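Local atomic coordinates of oxidoreductase (Listeria innocua, PDB entry 3E18), a protein that binds NAD through a Rossmann-fold domain and is probably a dehydrogenase of the GFO/IDH/MocA family, its substrate unknown. Residues A[97-109]-A[325-337]. Numbering follows the deposited sequence. Where two conformers were deposited one is given.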
loop_
_atom_site.group_PDB
_atom_site.type_symbol
_atom_site.label_atom_id
_atom_site.label_comp_id
_atom_site.label_asym_id
_atom_site.label_seq_id
_atom_site.Cartn_x
_atom_site.Cartn_y
_atom_site.Cartn_z
ATOM N N PRO A 97 -9.652 -22.995 3.587
ATOM C CA PRO A 97 -8.235 -23.365 3.604
ATOM C C PRO A 97 -8.267 -24.853 3.951
ATOM O O PRO A 97 -9.136 -25.276 4.725
ATOM C CB PRO A 97 -7.658 -22.526 4.752
ATOM C CG PRO A 97 -8.794 -22.223 5.633
ATOM C CD PRO A 97 -10.008 -22.142 4.737
ATOM N N VAL A 98 -7.414 -25.662 3.331
ATOM C CA VAL A 98 -7.601 -27.094 3.496
ATOM C C VAL A 98 -7.374 -27.514 4.930
ATOM O O VAL A 98 -8.140 -28.304 5.464
ATOM C CB VAL A 98 -6.779 -27.956 2.533
ATOM C CG1 VAL A 98 -7.359 -27.826 1.152
ATOM C CG2 VAL A 98 -5.299 -27.593 2.572
ATOM N N THR A 99 -6.340 -26.952 5.555
ATOM C CA THR A 99 -6.040 -27.203 6.952
ATOM C C THR A 99 -5.593 -25.905 7.607
ATOM O O THR A 99 -5.308 -24.909 6.925
ATOM C CB THR A 99 -4.929 -28.227 7.126
ATOM O OG1 THR A 99 -3.771 -27.808 6.385
ATOM C CG2 THR A 99 -5.371 -29.617 6.684
ATOM N N MET A 100 -5.529 -25.917 8.931
ATOM C CA MET A 100 -5.135 -24.732 9.679
ATOM C C MET A 100 -3.617 -24.631 9.887
ATOM O O MET A 100 -3.113 -23.585 10.293
ATOM C CB MET A 100 -5.924 -24.645 10.985
ATOM C CG MET A 100 -7.400 -24.298 10.735
ATOM S SD MET A 100 -8.489 -24.566 12.133
ATOM C CE MET A 100 -7.659 -25.883 13.021
ATOM N N THR A 101 -2.883 -25.704 9.596
ATOM C CA THR A 101 -1.417 -25.620 9.608
ATOM C C THR A 101 -0.842 -26.290 8.374
ATOM O O THR A 101 -1.476 -27.159 7.774
ATOM C CB THR A 101 -0.758 -26.271 10.860
ATOM O OG1 THR A 101 -0.816 -27.696 10.752
ATOM C CG2 THR A 101 -1.412 -25.822 12.156
ATOM N N SER A 102 0.379 -25.920 8.014
ATOM C CA SER A 102 1.008 -26.523 6.862
ATOM C C SER A 102 1.365 -27.985 7.151
ATOM O O SER A 102 1.268 -28.838 6.259
ATOM C CB SER A 102 2.237 -25.724 6.432
ATOM O OG SER A 102 3.250 -25.768 7.417
ATOM N N GLU A 103 1.752 -28.274 8.396
ATOM C CA GLU A 103 2.095 -29.648 8.794
ATOM C C GLU A 103 0.908 -30.576 8.650
ATOM O O GLU A 103 1.077 -31.705 8.227
ATOM C CB GLU A 103 2.636 -29.724 10.232
ATOM C CG GLU A 103 4.100 -29.329 10.387
ATOM C CD GLU A 103 5.054 -30.182 9.558
ATOM O OE1 GLU A 103 4.969 -31.429 9.620
ATOM O OE2 GLU A 103 5.896 -29.594 8.846
ATOM N N ASP A 104 -0.294 -30.092 8.980
ATOM C CA ASP A 104 -1.511 -30.889 8.826
ATOM C C ASP A 104 -1.755 -31.374 7.394
ATOM O O ASP A 104 -2.220 -32.501 7.196
ATOM C CB ASP A 104 -2.746 -30.105 9.291
ATOM C CG ASP A 104 -2.841 -29.980 10.804
ATOM O OD1 ASP A 104 -1.988 -30.561 11.497
ATOM O OD2 ASP A 104 -3.782 -29.297 11.301
ATOM N N LEU A 105 -1.456 -30.530 6.405
ATOM C CA LEU A 105 -1.663 -30.898 5.013
ATOM C C LEU A 105 -0.606 -31.909 4.604
ATOM O O LEU A 105 -0.884 -32.832 3.835
ATOM C CB LEU A 105 -1.641 -29.664 4.087
ATOM C CG LEU A 105 -1.589 -29.938 2.573
ATOM C CD1 LEU A 105 -2.823 -30.740 2.088
ATOM C CD2 LEU A 105 -1.429 -28.673 1.764
ATOM N N LEU A 106 0.600 -31.752 5.135
ATOM C CA LEU A 106 1.679 -32.696 4.841
ATOM C C LEU A 106 1.274 -34.107 5.314
ATOM O O LEU A 106 1.539 -35.095 4.619
ATOM C CB LEU A 106 2.960 -32.243 5.532
ATOM C CG LEU A 106 4.275 -31.988 4.808
ATOM C CD1 LEU A 106 4.092 -31.376 3.414
ATOM C CD2 LEU A 106 5.122 -31.081 5.675
ATOM N N ALA A 107 0.599 -34.181 6.464
ATOM C CA ALA A 107 0.035 -35.440 6.960
ATOM C C ALA A 107 -0.987 -36.050 6.003
ATOM O O ALA A 107 -0.924 -37.246 5.720
ATOM C CB ALA A 107 -0.558 -35.265 8.342
ATOM N N ILE A 108 -1.928 -35.228 5.526
ATOM C CA ILE A 108 -2.921 -35.656 4.551
ATOM C C ILE A 108 -2.292 -36.138 3.245
ATOM O O ILE A 108 -2.662 -37.197 2.737
ATOM C CB ILE A 108 -3.923 -34.543 4.255
ATOM C CG1 ILE A 108 -4.743 -34.244 5.509
ATOM C CG2 ILE A 108 -4.833 -34.939 3.093
ATOM C CD1 ILE A 108 -5.710 -33.076 5.330
ATOM N N MET A 109 -1.326 -35.369 2.738
ATOM C CA MET A 109 -0.554 -35.729 1.549
ATOM C C MET A 109 0.118 -37.102 1.683
ATOM O O MET A 109 0.070 -37.921 0.748
ATOM C CB MET A 109 0.491 -34.640 1.225
ATOM C CG MET A 109 -0.084 -33.347 0.579
ATOM S SD MET A 109 1.063 -31.927 0.516
ATOM C CE MET A 109 2.393 -32.573 -0.489
ATOM N N ASN A 325 -1.047 -29.973 -4.756
ATOM C CA ASN A 325 -1.001 -29.967 -3.292
ATOM C C ASN A 325 0.221 -29.243 -2.740
ATOM O O ASN A 325 0.136 -28.582 -1.710
ATOM C CB ASN A 325 -1.085 -31.395 -2.746
ATOM C CG ASN A 325 -2.480 -31.968 -2.846
ATOM O OD1 ASN A 325 -3.466 -31.245 -2.747
ATOM N ND2 ASN A 325 -2.573 -33.276 -3.038
ATOM N N GLU A 326 1.339 -29.363 -3.447
ATOM C CA GLU A 326 2.579 -28.680 -3.090
ATOM C C GLU A 326 2.431 -27.154 -3.158
ATOM O O GLU A 326 3.035 -26.425 -2.366
ATOM C CB GLU A 326 3.739 -29.174 -3.964
ATOM C CG GLU A 326 3.340 -29.792 -5.313
ATOM C CD GLU A 326 2.868 -31.247 -5.208
ATOM O OE1 GLU A 326 1.754 -31.540 -5.687
ATOM O OE2 GLU A 326 3.599 -32.089 -4.637
ATOM N N GLU A 327 1.613 -26.680 -4.101
ATOM C CA GLU A 327 1.282 -25.260 -4.194
ATOM C C GLU A 327 0.443 -24.846 -2.993
ATOM O O GLU A 327 0.672 -23.800 -2.395
ATOM C CB GLU A 327 0.484 -24.954 -5.468
ATOM C CG GLU A 327 1.207 -25.204 -6.767
ATOM C CD GLU A 327 0.294 -25.113 -7.991
ATOM O OE1 GLU A 327 -0.948 -25.162 -7.864
ATOM O OE2 GLU A 327 0.826 -24.987 -9.099
ATOM N N VAL A 328 -0.534 -25.683 -2.655
ATOM C CA VAL A 328 -1.441 -25.441 -1.537
ATOM C C VAL A 328 -0.663 -25.375 -0.207
ATOM O O VAL A 328 -0.959 -24.519 0.647
ATOM C CB VAL A 328 -2.605 -26.488 -1.540
ATOM C CG1 VAL A 328 -3.533 -26.320 -0.358
ATOM C CG2 VAL A 328 -3.406 -26.360 -2.815
ATOM N N TYR A 329 0.349 -26.243 -0.091
ATOM C CA TYR A 329 1.314 -26.274 1.015
ATOM C C TYR A 329 2.081 -24.954 1.169
ATOM O O TYR A 329 2.171 -24.413 2.278
ATOM C CB TYR A 329 2.304 -27.442 0.833
ATOM C CG TYR A 329 3.405 -27.503 1.878
ATOM C CD1 TYR A 329 3.110 -27.801 3.208
ATOM C CD2 TYR A 329 4.742 -27.256 1.535
ATOM C CE1 TYR A 329 4.108 -27.846 4.179
ATOM C CE2 TYR A 329 5.759 -27.311 2.501
ATOM C CZ TYR A 329 5.428 -27.604 3.818
ATOM O OH TYR A 329 6.395 -27.654 4.789
ATOM N N GLN A 330 2.622 -24.448 0.061
ATOM C CA GLN A 330 3.367 -23.179 0.072
ATOM C C GLN A 330 2.488 -22.002 0.466
ATOM O O GLN A 330 2.937 -21.099 1.168
ATOM C CB GLN A 330 4.047 -22.915 -1.261
ATOM C CG GLN A 330 5.115 -23.942 -1.640
ATOM C CD GLN A 330 6.313 -23.974 -0.687
ATOM O OE1 GLN A 330 6.685 -22.963 -0.084
ATOM N NE2 GLN A 330 6.928 -25.143 -0.561
ATOM N N VAL A 331 1.228 -22.033 0.041
ATOM C CA VAL A 331 0.252 -21.037 0.512
ATOM C C VAL A 331 0.080 -21.125 2.025
ATOM O O VAL A 331 0.131 -20.109 2.707
ATOM C CB VAL A 331 -1.084 -21.169 -0.216
ATOM C CG1 VAL A 331 -2.134 -20.219 0.378
ATOM C CG2 VAL A 331 -0.892 -20.875 -1.698
ATOM N N LEU A 332 -0.081 -22.338 2.564
ATOM C CA LEU A 332 -0.295 -22.482 4.008
ATOM C C LEU A 332 0.918 -22.030 4.816
ATOM O O LEU A 332 0.762 -21.430 5.868
ATOM C CB LEU A 332 -0.708 -23.917 4.390
ATOM C CG LEU A 332 -2.056 -24.457 3.894
ATOM C CD1 LEU A 332 -2.148 -25.945 4.219
ATOM C CD2 LEU A 332 -3.244 -23.739 4.492
ATOM N N LYS A 333 2.114 -22.285 4.288
ATOM C CA LYS A 333 3.346 -21.774 4.868
ATOM C C LYS A 333 3.393 -20.241 4.818
ATOM O O LYS A 333 3.920 -19.608 5.734
ATOM C CB LYS A 333 4.550 -22.338 4.119
ATOM C CG LYS A 333 5.016 -23.707 4.576
ATOM C CD LYS A 333 6.302 -24.102 3.855
ATOM C CE LYS A 333 7.567 -23.550 4.521
ATOM N NZ LYS A 333 7.844 -24.164 5.861
ATOM N N LEU A 334 2.830 -19.656 3.758
ATOM C CA LEU A 334 2.763 -18.197 3.626
ATOM C C LEU A 334 1.795 -17.597 4.644
ATOM O O LEU A 334 2.091 -16.571 5.253
ATOM C CB LEU A 334 2.392 -17.778 2.186
ATOM C CG LEU A 334 2.273 -16.288 1.816
ATOM C CD1 LEU A 334 3.488 -15.514 2.262
ATOM C CD2 LEU A 334 2.096 -16.112 0.316
ATOM N N ILE A 335 0.655 -18.246 4.836
ATOM C CA ILE A 335 -0.291 -17.841 5.866
ATOM C C ILE A 335 0.328 -17.888 7.281
ATOM O O ILE A 335 0.108 -16.985 8.106
ATOM C CB ILE A 335 -1.575 -18.687 5.779
ATOM C CG1 ILE A 335 -2.390 -18.259 4.554
ATOM C CG2 ILE A 335 -2.418 -18.538 7.038
ATOM C CD1 ILE A 335 -3.529 -19.231 4.176
ATOM N N GLU A 336 1.128 -18.922 7.536
ATOM C CA GLU A 336 1.863 -19.052 8.792
ATOM C C GLU A 336 2.883 -17.921 8.974
ATOM O O GLU A 336 2.974 -17.349 10.070
ATOM C CB GLU A 336 2.529 -20.423 8.879
ATOM C CG GLU A 336 1.516 -21.542 9.085
ATOM C CD GLU A 336 2.107 -22.929 8.967
ATOM O OE1 GLU A 336 3.159 -23.113 8.307
ATOM O OE2 GLU A 336 1.508 -23.845 9.553
ATOM N N ALA A 337 3.622 -17.593 7.905
ATOM C CA ALA A 337 4.525 -16.424 7.893
ATOM C C ALA A 337 3.787 -15.113 8.159
ATOM O O ALA A 337 4.288 -14.253 8.877
ATOM C CB ALA A 337 5.290 -16.337 6.591
HETATM O O HOH W 1 5.422 -27.222 7.332
HETATM O O HOH W 2 2.749 -26.121 10.560
#
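Ser102 and Glu336 join the start of helix 102-109 to helix 325-337 by two hydrogen bonds to one carboxylate. Ser102 N donates to Glu336 OE2 at 2.8 Å, nearly straight at 171°, but from above the carboxylate plane. Ser102 OG donates to Glu336 OE1 on its syn side, also at 2.8 Å. With chi1 at 65°, OG lies between the backbone N and the carbonyl carbon, which brings the hydroxyl to the carboxylate that the amide already holds. Thr101, the N-cap, accepts from Asp104 N through OG1. Bonded to the first-turn amide of Ser102, the carboxylate lies at a helix N-terminus, which would probably stabilise its negative charge.

The helices run nearly antiparallel (161°), their axes 9.2 Å apart at closest approach. The buried side is mostly apolar. Leu105 fits as a knob among Asn325, Val328, Tyr329 and Leu332; Ser102 fits among Tyr329, Leu332, Lys333 and Glu336. Val98 CG2 closes the Leu105 cluster, 3.7 Å from Val328 CG1. Thr99 OG1 donates a hydrogen bond to Thr101 O, and Leu332 CD1 also lies against this OG1.

The outer side is more exposed to solvent. Leu106 CD1 lies over one face of the Tyr329 ring, 3.9 Å from its centroid, a CH-pi contact. Lys333 CG lies near the rim of the opposite face. One water links Ser102 OG, Glu103 OE2 and Tyr329 OH.

Val98 and Val328 both touch Val121 of strand 119-122, at the Rossmann sheet edge. Helix 325-337 thus lies against the NAD-binding domain, near the cofactor pocket, where Pro97 touches NAD. Helix 173-188 packs on Val331 and Ile335, while Ile108 faces helix 78-87.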